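Local structure of carboxypeptidase D (Drosophila melanogaster, 3MN8) at residues A[375-387]-A[395-407]. The protein removes C-terminal arginine or lysine residues from peptides and proteins as a zinc-dependent metallocarboxypeptidase, here represented by its first carboxypeptidase-like domain in the active 1B form. Residues are numbered along the deposited sequence; the frame is centred on the assembly and turned at random.
Sequences WRLLTPGLYSVHA and SAPQQVRVTNDNQ
Ser395 and Ala387 pair at the loop end of an antiparallel beta hairpin, where the chain turns from strand 381-388 back to strand 398-402, in the transthyretin-like domain that follows the catalytic domain. Ser395 N donates to Ala387 O, while its hydroxyl, set between backbone N and carbonyl carbon (chi1 75°), receives the N-H of Ala387, OG to N 3.0 Å and nearly straight at 169°. With the hydroxyl gone, as in an alanine here, the amide N-H of Ala387 is likely to lose its acceptor, leaving the Ser395 N to Ala387 O bond as the link between these two residues. From Gln398 onward the pairing is regular: Val385, Tyr383 and Gly381 each exchange two backbone bonds with Gln398, Val400 and Val402. The amide of Gln398 reaches beyond the hairpin, its NE2 bonding to Asp413 O on strand 410-415 of the domain's three-stranded sheet. Gln399 and Arg401 lie on the opposite face from the valines, with Ser384 and Leu382. Val400 sets CG1 4.0 Å from Val385 CG2. Val402 packs against the loop 377-380: its CG2 meets Leu378 CD1 at 3.8 Å and also approaches Tyr383 CD1 obliquely, and CG1 faces Thr379 O. Leu378 CD1 in turn sits 4.0 Å above the centre of the Tyr383 ring, so leucine, tyrosine and valine form one apolar cluster. Past the strand, Asn404 bridges Gly338 and Leu378: OD1 accepts from Gly338 N, and ND2 donates to Leu378 O at 2.8 Å, tilted 21° from the carbonyl plane, with Pro380 CD beside that same nitrogen.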
# COMPACT_ATOMS: atom_id res chain seq x y z
N TRP A 375 2.89 13.84 -6.12
CA TRP A 375 2.37 12.95 -7.12
C TRP A 375 0.88 12.94 -6.91
O TRP A 375 0.42 12.66 -5.80
CB TRP A 375 2.89 11.53 -6.92
CG TRP A 375 4.37 11.42 -6.84
CD1 TRP A 375 5.22 10.94 -7.81
CD2 TRP A 375 5.19 11.75 -5.72
NE1 TRP A 375 6.52 10.99 -7.36
CE2 TRP A 375 6.53 11.48 -6.08
CE3 TRP A 375 4.92 12.27 -4.44
CZ2 TRP A 375 7.59 11.72 -5.22
CZ3 TRP A 375 5.98 12.51 -3.59
CH2 TRP A 375 7.29 12.23 -3.98
N ARG A 376 0.11 13.25 -7.95
CA ARG A 376 -1.34 13.23 -7.82
C ARG A 376 -1.91 12.19 -8.76
O ARG A 376 -1.96 12.37 -9.99
CB ARG A 376 -1.94 14.61 -8.08
CG ARG A 376 -3.46 14.65 -8.02
CD ARG A 376 -4.00 14.34 -6.64
NE ARG A 376 -5.46 14.35 -6.61
CZ ARG A 376 -6.21 14.00 -5.57
NH1 ARG A 376 -5.65 13.61 -4.43
NH2 ARG A 376 -7.53 14.05 -5.65
N LEU A 377 -2.32 11.08 -8.17
CA LEU A 377 -2.87 9.99 -8.95
C LEU A 377 -4.16 10.46 -9.58
O LEU A 377 -5.01 11.04 -8.90
CB LEU A 377 -3.13 8.78 -8.06
CG LEU A 377 -1.92 8.25 -7.30
CD1 LEU A 377 -2.28 6.92 -6.66
CD2 LEU A 377 -0.72 8.11 -8.22
N LEU A 378 -4.33 10.20 -10.86
CA LEU A 378 -5.54 10.64 -11.54
C LEU A 378 -6.08 9.61 -12.53
O LEU A 378 -5.34 8.89 -13.18
CB LEU A 378 -5.32 12.00 -12.22
CG LEU A 378 -5.16 13.26 -11.35
CD1 LEU A 378 -4.71 14.45 -12.17
CD2 LEU A 378 -6.45 13.60 -10.63
N THR A 379 -7.39 9.54 -12.59
CA THR A 379 -8.09 8.85 -13.64
C THR A 379 -7.85 9.64 -14.91
O THR A 379 -7.61 10.85 -14.85
CB THR A 379 -9.58 8.85 -13.31
OG1 THR A 379 -9.80 7.94 -12.23
CG2 THR A 379 -10.43 8.44 -14.51
N PRO A 380 -7.89 8.97 -16.08
CA PRO A 380 -7.87 9.72 -17.34
C PRO A 380 -8.94 10.83 -17.41
O PRO A 380 -10.03 10.70 -16.84
CB PRO A 380 -8.14 8.63 -18.39
CG PRO A 380 -7.55 7.39 -17.77
CD PRO A 380 -7.82 7.51 -16.29
N GLY A 381 -8.61 11.92 -18.10
CA GLY A 381 -9.47 13.08 -18.16
C GLY A 381 -8.66 14.37 -18.19
O GLY A 381 -7.44 14.32 -18.31
N LEU A 382 -9.33 15.51 -18.08
CA LEU A 382 -8.60 16.77 -18.08
C LEU A 382 -8.92 17.57 -16.84
O LEU A 382 -10.08 17.63 -16.42
CB LEU A 382 -8.83 17.57 -19.36
CG LEU A 382 -10.16 18.28 -19.62
CD1 LEU A 382 -10.35 19.49 -18.70
CD2 LEU A 382 -10.19 18.73 -21.07
N TYR A 383 -7.89 18.18 -16.26
CA TYR A 383 -8.03 18.85 -14.97
C TYR A 383 -7.38 20.24 -14.89
O TYR A 383 -6.48 20.57 -15.64
CB TYR A 383 -7.43 17.97 -13.89
CG TYR A 383 -7.89 16.54 -13.92
CD1 TYR A 383 -7.39 15.65 -14.87
CD2 TYR A 383 -8.79 16.05 -12.97
CE1 TYR A 383 -7.79 14.31 -14.89
CE2 TYR A 383 -9.20 14.73 -12.98
CZ TYR A 383 -8.70 13.86 -13.94
OH TYR A 383 -9.11 12.54 -13.93
N SER A 384 -7.87 21.05 -13.96
CA SER A 384 -7.23 22.31 -13.62
C SER A 384 -6.54 22.15 -12.28
O SER A 384 -7.18 22.05 -11.23
CB SER A 384 -8.26 23.44 -13.57
OG SER A 384 -8.45 24.00 -14.85
N VAL A 385 -5.22 22.10 -12.33
CA VAL A 385 -4.44 21.91 -11.12
C VAL A 385 -3.86 23.24 -10.68
O VAL A 385 -3.46 24.05 -11.52
CB VAL A 385 -3.29 20.92 -11.37
CG1 VAL A 385 -2.71 20.45 -10.06
CG2 VAL A 385 -3.77 19.75 -12.20
N HIS A 386 -3.84 23.48 -9.37
CA HIS A 386 -3.15 24.65 -8.82
C HIS A 386 -2.52 24.38 -7.47
O HIS A 386 -2.87 23.40 -6.80
CB HIS A 386 -4.08 25.88 -8.75
CG HIS A 386 -5.04 25.88 -7.59
ND1 HIS A 386 -5.15 24.85 -6.69
CD2 HIS A 386 -5.94 26.82 -7.20
CE1 HIS A 386 -6.07 25.14 -5.79
NE2 HIS A 386 -6.57 26.33 -6.07
N ALA A 387 -1.59 25.24 -7.08
CA ALA A 387 -0.82 25.03 -5.87
C ALA A 387 -0.88 26.24 -4.97
O ALA A 387 -0.97 27.38 -5.43
CB ALA A 387 0.63 24.69 -6.21
N SER A 395 -0.77 29.95 -6.80
CA SER A 395 -0.47 29.95 -8.23
C SER A 395 -1.72 30.08 -9.09
O SER A 395 -2.83 29.73 -8.67
CB SER A 395 0.22 28.66 -8.64
OG SER A 395 -0.71 27.60 -8.67
N ALA A 396 -1.52 30.57 -10.31
CA ALA A 396 -2.55 30.51 -11.32
C ALA A 396 -2.75 29.03 -11.67
O ALA A 396 -1.84 28.22 -11.51
CB ALA A 396 -2.14 31.30 -12.55
N PRO A 397 -3.95 28.68 -12.16
CA PRO A 397 -4.27 27.29 -12.45
C PRO A 397 -3.67 26.83 -13.77
O PRO A 397 -3.48 27.62 -14.68
CB PRO A 397 -5.81 27.30 -12.56
CG PRO A 397 -6.25 28.72 -12.22
CD PRO A 397 -5.07 29.59 -12.47
N GLN A 398 -3.36 25.54 -13.85
CA GLN A 398 -2.91 24.95 -15.10
C GLN A 398 -3.87 23.82 -15.49
O GLN A 398 -4.35 23.05 -14.65
CB GLN A 398 -1.45 24.46 -15.00
CG GLN A 398 -0.41 25.60 -14.81
CD GLN A 398 1.03 25.12 -14.53
OE1 GLN A 398 1.56 24.26 -15.23
NE2 GLN A 398 1.65 25.70 -13.51
N GLN A 399 -4.16 23.76 -16.78
CA GLN A 399 -5.01 22.72 -17.34
C GLN A 399 -4.15 21.63 -17.96
O GLN A 399 -3.21 21.91 -18.70
CB GLN A 399 -5.93 23.33 -18.39
CG GLN A 399 -6.46 22.34 -19.40
CD GLN A 399 -6.88 23.01 -20.69
OE1 GLN A 399 -6.04 23.42 -21.49
NE2 GLN A 399 -8.18 23.13 -20.90
N VAL A 400 -4.46 20.38 -17.64
CA VAL A 400 -3.67 19.27 -18.13
C VAL A 400 -4.58 18.13 -18.56
O VAL A 400 -5.56 17.81 -17.89
CB VAL A 400 -2.68 18.76 -17.06
CG1 VAL A 400 -3.43 18.15 -15.89
CG2 VAL A 400 -1.72 17.75 -17.67
N ARG A 401 -4.24 17.52 -19.69
CA ARG A 401 -4.98 16.37 -20.18
C ARG A 401 -4.29 15.09 -19.69
O ARG A 401 -3.21 14.72 -20.17
CB ARG A 401 -5.09 16.41 -21.71
CG ARG A 401 -5.67 15.16 -22.33
CD ARG A 401 -5.27 15.06 -23.80
NE ARG A 401 -5.80 16.17 -24.55
CZ ARG A 401 -5.15 16.99 -25.36
NH1 ARG A 401 -3.85 16.88 -25.61
NH2 ARG A 401 -5.84 17.96 -25.93
N VAL A 402 -4.90 14.43 -18.72
CA VAL A 402 -4.32 13.20 -18.20
C VAL A 402 -4.74 11.97 -18.99
O VAL A 402 -5.87 11.48 -18.86
CB VAL A 402 -4.66 12.95 -16.73
CG1 VAL A 402 -4.16 11.58 -16.31
CG2 VAL A 402 -4.07 14.04 -15.88
N THR A 403 -3.82 11.51 -19.84
CA THR A 403 -3.90 10.20 -20.45
C THR A 403 -2.95 9.33 -19.66
O THR A 403 -1.81 9.73 -19.39
CB THR A 403 -3.47 10.21 -21.94
OG1 THR A 403 -3.34 8.86 -22.40
CG2 THR A 403 -2.13 10.92 -22.13
N ASN A 404 -3.42 8.16 -19.24
CA ASN A 404 -2.55 7.27 -18.49
C ASN A 404 -2.02 6.18 -19.40
O ASN A 404 -2.19 4.98 -19.14
CB ASN A 404 -3.27 6.69 -17.26
CG ASN A 404 -3.51 7.74 -16.19
OD1 ASN A 404 -2.64 8.57 -15.91
ND2 ASN A 404 -4.70 7.73 -15.60
N ASP A 405 -1.39 6.63 -20.48
CA ASP A 405 -0.85 5.75 -21.51
C ASP A 405 0.66 5.57 -21.34
O ASP A 405 1.18 4.45 -21.46
CB ASP A 405 -1.16 6.32 -22.90
CG ASP A 405 -0.93 5.31 -24.02
OD1 ASP A 405 -0.12 4.37 -23.85
OD2 ASP A 405 -1.57 5.45 -25.09
N ASN A 406 1.36 6.66 -21.04
CA ASN A 406 2.81 6.59 -20.89
C ASN A 406 3.27 6.08 -19.54
O ASN A 406 2.50 6.06 -18.57
CB ASN A 406 3.51 7.91 -21.19
CG ASN A 406 5.02 7.82 -20.99
OD1 ASN A 406 5.71 7.08 -21.70
ND2 ASN A 406 5.54 8.53 -20.00
N GLN A 407 4.54 5.70 -19.50
CA GLN A 407 5.09 4.97 -18.38
C GLN A 407 5.13 5.76 -17.08
O GLN A 407 5.02 5.19 -16.00
CB GLN A 407 6.49 4.45 -18.73
CG GLN A 407 6.48 3.10 -19.43
CD GLN A 407 7.88 2.62 -19.77
OE1 GLN A 407 8.79 3.42 -20.00
NE2 GLN A 407 8.05 1.30 -19.83